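Local coordinates for GH18 chiitnase (Pseudoalteromonas aurantia, PDB 6K7Z), which hydrolyses chitin, probably cutting within the polymer as an endochitinase of glycoside hydrolase family 18, at residues V174-F188 with Y208-G222. Sequence-based numbering, arbitrary orientation.
Sequences VELVGQEIDWLNVQF and YTKLPNMSPEKVIAG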
loop_
_atom_site.group_PDB
_atom_site.type_symbol
_atom_site.label_atom_id
_atom_site.label_comp_id
_atom_site.label_asym_id
_atom_site.label_seq_id
_atom_site.Cartn_x
_atom_site.Cartn_y
_atom_site.Cartn_z
ATOM N N VAL A 174 1.345 -2.204 -14.575
ATOM C CA VAL A 174 2.536 -1.358 -14.651
ATOM C C VAL A 174 2.930 -1.115 -16.101
ATOM O O VAL A 174 3.461 -0.049 -16.434
ATOM C CB VAL A 174 3.717 -1.936 -13.842
ATOM C CG1 VAL A 174 3.372 -2.031 -12.358
ATOM C CG2 VAL A 174 4.170 -3.291 -14.394
ATOM N N GLU A 175 2.651 -2.068 -16.989
ATOM C CA GLU A 175 2.968 -1.866 -18.397
ATOM C C GLU A 175 2.179 -0.718 -19.007
ATOM O O GLU A 175 2.703 -0.002 -19.864
ATOM C CB GLU A 175 2.711 -3.151 -19.167
ATOM C CG GLU A 175 3.867 -4.125 -19.016
ATOM C CD GLU A 175 3.535 -5.510 -19.493
ATOM O OE1 GLU A 175 2.345 -5.810 -19.732
ATOM O OE2 GLU A 175 4.478 -6.304 -19.616
ATOM N N LEU A 176 0.938 -0.511 -18.575
ATOM C CA LEU A 176 0.095 0.531 -19.153
ATOM C C LEU A 176 0.163 1.863 -18.417
ATOM O O LEU A 176 0.106 2.912 -19.068
ATOM C CB LEU A 176 -1.359 0.060 -19.215
ATOM C CG LEU A 176 -1.778 -0.656 -20.510
ATOM C CD1 LEU A 176 -1.577 0.268 -21.708
ATOM C CD2 LEU A 176 -1.027 -1.957 -20.706
ATOM N N VAL A 177 0.277 1.864 -17.082
ATOM C CA VAL A 177 0.196 3.112 -16.320
ATOM C C VAL A 177 1.262 3.200 -15.231
ATOM O O VAL A 177 1.179 4.060 -14.349
ATOM C CB VAL A 177 -1.197 3.303 -15.685
ATOM C CG1 VAL A 177 -2.297 3.367 -16.756
ATOM C CG2 VAL A 177 -1.473 2.208 -14.630
ATOM N N GLY A 178 2.275 2.333 -15.285
ATOM C CA GLY A 178 3.328 2.385 -14.281
ATOM C C GLY A 178 3.959 3.755 -14.134
ATOM O O GLY A 178 4.360 4.148 -13.031
ATOM N N GLN A 179 4.043 4.511 -15.231
ATOM C CA GLN A 179 4.625 5.845 -15.174
ATOM C C GLN A 179 3.807 6.801 -14.315
ATOM O O GLN A 179 4.330 7.839 -13.892
ATOM C CB GLN A 179 4.788 6.403 -16.591
ATOM C CG GLN A 179 3.476 6.738 -17.304
ATOM C CD GLN A 179 2.719 5.518 -17.839
ATOM O OE1 GLN A 179 3.202 4.380 -17.791
ATOM N NE2 GLN A 179 1.521 5.764 -18.372
ATOM N N GLU A 180 2.550 6.475 -14.026
ATOM C CA GLU A 180 1.683 7.326 -13.227
ATOM C C GLU A 180 1.597 6.896 -11.768
ATOM O O GLU A 180 0.918 7.560 -10.978
ATOM C CB GLU A 180 0.283 7.357 -13.841
ATOM C CG GLU A 180 0.281 7.946 -15.246
ATOM C CD GLU A 180 -1.096 8.028 -15.849
ATOM O OE1 GLU A 180 -2.094 7.855 -15.118
ATOM O OE2 GLU A 180 -1.182 8.269 -17.071
ATOM N N ILE A 181 2.245 5.802 -11.401
ATOM C CA ILE A 181 2.220 5.270 -10.041
ATOM C C ILE A 181 3.528 5.645 -9.366
ATOM O O ILE A 181 4.608 5.473 -9.951
ATOM C CB ILE A 181 2.032 3.741 -10.063
ATOM C CG1 ILE A 181 0.662 3.382 -10.641
ATOM C CG2 ILE A 181 2.274 3.127 -8.669
ATOM C CD1 ILE A 181 0.466 1.892 -10.877
ATOM N N ASP A 182 3.449 6.130 -8.130
ATOM C CA ASP A 182 4.679 6.515 -7.451
ATOM C C ASP A 182 5.464 5.305 -6.961
ATOM O O ASP A 182 6.688 5.257 -7.126
ATOM C CB ASP A 182 4.366 7.472 -6.306
ATOM C CG ASP A 182 3.878 8.820 -6.812
ATOM O OD1 ASP A 182 4.720 9.655 -7.186
ATOM O OD2 ASP A 182 2.664 9.027 -6.847
ATOM N N TRP A 183 4.795 4.316 -6.369
ATOM C CA TRP A 183 5.489 3.093 -5.975
ATOM C C TRP A 183 4.470 2.008 -5.658
ATOM O O TRP A 183 3.269 2.262 -5.537
ATOM C CB TRP A 183 6.412 3.313 -4.775
ATOM C CG TRP A 183 5.728 3.832 -3.552
ATOM C CD1 TRP A 183 5.017 3.103 -2.634
ATOM C CD2 TRP A 183 5.709 5.184 -3.092
ATOM N NE1 TRP A 183 4.547 3.928 -1.646
ATOM C CE2 TRP A 183 4.954 5.211 -1.904
ATOM C CE3 TRP A 183 6.256 6.381 -3.569
ATOM C CZ2 TRP A 183 4.737 6.382 -1.187
ATOM C CZ3 TRP A 183 6.035 7.544 -2.854
ATOM C CH2 TRP A 183 5.276 7.540 -1.684
ATOM N N LEU A 184 4.979 0.790 -5.525
ATOM C CA LEU A 184 4.201 -0.386 -5.163
ATOM C C LEU A 184 4.629 -0.841 -3.778
ATOM O O LEU A 184 5.822 -1.047 -3.541
ATOM C CB LEU A 184 4.440 -1.527 -6.149
ATOM C CG LEU A 184 4.177 -1.282 -7.629
ATOM C CD1 LEU A 184 4.509 -2.554 -8.426
ATOM C CD2 LEU A 184 2.717 -0.848 -7.844
ATOM N N ASN A 185 3.662 -1.010 -2.878
ATOM C CA ASN A 185 3.928 -1.600 -1.560
ATOM C C ASN A 185 3.708 -3.101 -1.693
ATOM O O ASN A 185 2.595 -3.591 -1.504
ATOM C CB ASN A 185 3.005 -1.006 -0.502
ATOM C CG ASN A 185 3.220 0.492 -0.295
ATOM O OD1 ASN A 185 4.349 0.957 -0.134
ATOM N ND2 ASN A 185 2.122 1.249 -0.289
ATOM N N VAL A 186 4.763 -3.844 -2.047
ATOM C CA VAL A 186 4.616 -5.280 -2.289
ATOM C C VAL A 186 4.482 -6.009 -0.953
ATOM O O VAL A 186 5.339 -5.883 -0.072
ATOM C CB VAL A 186 5.799 -5.837 -3.097
ATOM C CG1 VAL A 186 5.566 -7.314 -3.400
ATOM C CG2 VAL A 186 6.009 -5.031 -4.388
ATOM N N GLN A 187 3.413 -6.795 -0.805
ATOM C CA GLN A 187 3.140 -7.505 0.446
ATOM C C GLN A 187 3.837 -8.858 0.415
ATOM O O GLN A 187 3.274 -9.863 -0.022
ATOM C CB GLN A 187 1.641 -7.677 0.660
ATOM C CG GLN A 187 0.829 -6.410 0.494
ATOM C CD GLN A 187 -0.630 -6.613 0.872
ATOM O OE1 GLN A 187 -0.953 -7.482 1.683
ATOM N NE2 GLN A 187 -1.521 -5.802 0.286
ATOM N N PHE A 188 5.071 -8.900 0.917
ATOM C CA PHE A 188 5.774 -10.171 0.975
ATOM C C PHE A 188 5.338 -10.961 2.205
ATOM O O PHE A 188 6.171 -11.381 3.017
ATOM C CB PHE A 188 7.292 -9.950 0.959
ATOM C CG PHE A 188 7.824 -9.515 -0.387
ATOM C CD1 PHE A 188 7.848 -10.402 -1.458
ATOM C CD2 PHE A 188 8.277 -8.210 -0.590
ATOM C CE1 PHE A 188 8.331 -10.013 -2.693
ATOM C CE2 PHE A 188 8.773 -7.815 -1.831
ATOM C CZ PHE A 188 8.794 -8.719 -2.887
ATOM N N TYR A 208 10.849 -7.600 -10.113
ATOM C CA TYR A 208 9.805 -6.583 -10.158
ATOM C C TYR A 208 10.379 -5.219 -10.507
ATOM O O TYR A 208 9.714 -4.415 -11.174
ATOM C CB TYR A 208 9.061 -6.510 -8.821
ATOM C CG TYR A 208 8.444 -7.806 -8.352
ATOM C CD1 TYR A 208 8.189 -8.855 -9.233
ATOM C CD2 TYR A 208 8.111 -7.982 -7.018
ATOM C CE1 TYR A 208 7.634 -10.050 -8.785
ATOM C CE2 TYR A 208 7.544 -9.160 -6.570
ATOM C CZ TYR A 208 7.309 -10.187 -7.449
ATOM O OH TYR A 208 6.759 -11.360 -6.977
ATOM N N THR A 209 11.611 -4.930 -10.061
ATOM C CA THR A 209 12.199 -3.637 -10.398
ATOM C C THR A 209 12.497 -3.509 -11.883
ATOM O O THR A 209 12.710 -2.390 -12.361
ATOM C CB THR A 209 13.498 -3.384 -9.636
ATOM O OG1 THR A 209 14.489 -4.329 -10.061
ATOM C CG2 THR A 209 13.271 -3.499 -8.135
ATOM N N LYS A 210 12.529 -4.622 -12.603
ATOM C CA LYS A 210 12.861 -4.645 -14.021
ATOM C C LYS A 210 11.639 -4.764 -14.918
ATOM O O LYS A 210 11.794 -4.877 -16.140
ATOM C CB LYS A 210 13.828 -5.795 -14.305
ATOM C CG LYS A 210 15.151 -5.650 -13.568
ATOM C CD LYS A 210 16.079 -6.821 -13.871
ATOM C CE LYS A 210 17.348 -6.743 -13.041
ATOM N NZ LYS A 210 18.199 -7.962 -13.206
ATOM N N LEU A 211 10.436 -4.749 -14.347
ATOM C CA LEU A 211 9.230 -4.693 -15.159
ATOM C C LEU A 211 9.165 -3.359 -15.898
ATOM O O LEU A 211 9.771 -2.378 -15.472
ATOM C CB LEU A 211 7.985 -4.890 -14.290
ATOM C CG LEU A 211 7.729 -6.321 -13.788
ATOM C CD1 LEU A 211 6.691 -6.338 -12.682
ATOM C CD2 LEU A 211 7.306 -7.246 -14.923
ATOM N N PRO A 212 8.462 -3.307 -17.030
ATOM C CA PRO A 212 8.322 -2.030 -17.744
ATOM C C PRO A 212 7.768 -0.937 -16.838
ATOM O O PRO A 212 6.805 -1.149 -16.099
ATOM C CB PRO A 212 7.356 -2.374 -18.886
ATOM C CG PRO A 212 7.633 -3.849 -19.170
ATOM C CD PRO A 212 7.925 -4.445 -17.800
ATOM N N ASN A 213 8.411 0.233 -16.882
ATOM C CA ASN A 213 8.110 1.440 -16.115
ATOM C C ASN A 213 8.478 1.314 -14.643
ATOM O O ASN A 213 8.365 2.297 -13.913
ATOM C CB ASN A 213 6.637 1.860 -16.218
ATOM C CG ASN A 213 6.235 2.161 -17.639
ATOM O OD1 ASN A 213 6.928 2.899 -18.337
ATOM N ND2 ASN A 213 5.153 1.544 -18.097
ATOM N N MET A 214 8.939 0.157 -14.193
ATOM C CA MET A 214 9.312 0.007 -12.797
ATOM C C MET A 214 10.807 0.247 -12.609
ATOM O O MET A 214 11.576 0.381 -13.569
ATOM C CB MET A 214 8.910 -1.374 -12.289
ATOM C CG MET A 214 7.400 -1.536 -12.136
ATOM S SD MET A 214 6.724 -0.500 -10.812
ATOM C CE MET A 214 5.949 0.818 -11.752
ATOM N N SER A 215 11.210 0.317 -11.346
ATOM C CA SER A 215 12.597 0.524 -10.953
ATOM C C SER A 215 12.715 0.214 -9.468
ATOM O O SER A 215 11.689 0.059 -8.791
ATOM C CB SER A 215 13.017 1.963 -11.236
ATOM O OG SER A 215 12.306 2.841 -10.388
ATOM N N PRO A 216 13.924 0.145 -8.914
ATOM C CA PRO A 216 14.037 0.025 -7.449
ATOM C C PRO A 216 13.246 1.081 -6.709
ATOM O O PRO A 216 12.532 0.759 -5.746
ATOM C CB PRO A 216 15.543 0.174 -7.211
ATOM C CG PRO A 216 16.151 -0.353 -8.469
ATOM C CD PRO A 216 15.243 0.093 -9.570
ATOM N N GLU A 217 13.329 2.338 -7.160
ATOM C CA GLU A 217 12.661 3.428 -6.461
ATOM C C GLU A 217 11.168 3.174 -6.337
ATOM O O GLU A 217 10.551 3.581 -5.346
ATOM C CB GLU A 217 12.928 4.744 -7.192
ATOM C CG GLU A 217 12.235 5.970 -6.606
ATOM C CD GLU A 217 12.975 6.573 -5.422
ATOM O OE1 GLU A 217 12.613 7.700 -5.034
ATOM O OE2 GLU A 217 13.910 5.935 -4.875
ATOM N N LYS A 218 10.573 2.488 -7.314
ATOM C CA LYS A 218 9.130 2.302 -7.359
ATOM C C LYS A 218 8.661 0.988 -6.745
ATOM O O LYS A 218 7.469 0.680 -6.818
ATOM C CB LYS A 218 8.638 2.409 -8.806
ATOM C CG LYS A 218 8.685 3.853 -9.321
ATOM C CD LYS A 218 7.602 4.150 -10.339
ATOM C CE LYS A 218 7.636 5.613 -10.737
ATOM N NZ LYS A 218 6.648 5.913 -11.826
ATOM N N VAL A 219 9.547 0.206 -6.139
ATOM C CA VAL A 219 9.152 -1.064 -5.539
ATOM C C VAL A 219 9.605 -1.065 -4.086
ATOM O O VAL A 219 10.806 -0.963 -3.804
ATOM C CB VAL A 219 9.724 -2.268 -6.301
ATOM C CG1 VAL A 219 9.141 -3.565 -5.728
ATOM C CG2 VAL A 219 9.422 -2.148 -7.813
ATOM N N ILE A 220 8.639 -1.167 -3.175
ATOM C CA ILE A 220 8.874 -1.178 -1.729
ATOM C C ILE A 220 8.584 -2.584 -1.223
ATOM O O ILE A 220 7.534 -3.156 -1.543
ATOM C CB ILE A 220 7.976 -0.158 -1.001
ATOM C CG1 ILE A 220 7.999 1.206 -1.694
ATOM C CG2 ILE A 220 8.347 -0.048 0.468
ATOM C CD1 ILE A 220 9.333 1.896 -1.669
ATOM N N ALA A 221 9.485 -3.130 -0.411
ATOM C CA ALA A 221 9.310 -4.478 0.118
ATOM C C ALA A 221 8.591 -4.414 1.461
ATOM O O ALA A 221 9.075 -3.768 2.395
ATOM C CB ALA A 221 10.658 -5.179 0.259
ATOM N N GLY A 222 7.444 -5.078 1.564
ATOM C CA GLY A 222 6.570 -4.969 2.734
ATOM C C GLY A 222 6.594 -6.230 3.584
ATOM O O GLY A 222 6.616 -7.351 3.053
#
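Two carbonyls grip the ammonium of K218: its NZ donates to I181 O at 2.8 Å and to G178 O at 3.1 Å. The second oxygen is shared, for I181 N reaches it from the opposite face of the peptide plane. CG stands anti to the carbonyl carbon (chi1 -72°), and after a bend at chi2 the chain runs extended past D182 O, while the carboxylate of D182 turns off to R142. Without this amine, as with an alanine here, I181 O would probably lose its charged donor and the turn after helix 169-177 its tie to the start of strand 219-224.

N213, on the type II turn L211-M214, makes the second tie. Its ND2 meets V174 O at 2.9 Å, in the carbonyl plane and almost straight (174°), on an oxygen that also takes G178 N. Between these ties the bent chain of M214 crosses V174 and L184 at about right angles, SD lying 3.8 Å from L184 CD1.

Beyond, strands 183-187 and 219-224 pair in parallel, with I220 N donating to L184 O at 2.8 Å. V186 CG2 packs on V219 CG1, V186 CG1 lies over one face of the F188 ring, toward the rim, and F188 CZ meets Y208 CE2 at 3.9 Å. In this beta-alpha-beta unit of the TIM barrel, charge and amide thus fasten the loops ahead of the paired strands, and apolar packing fills the layer between strands and helices.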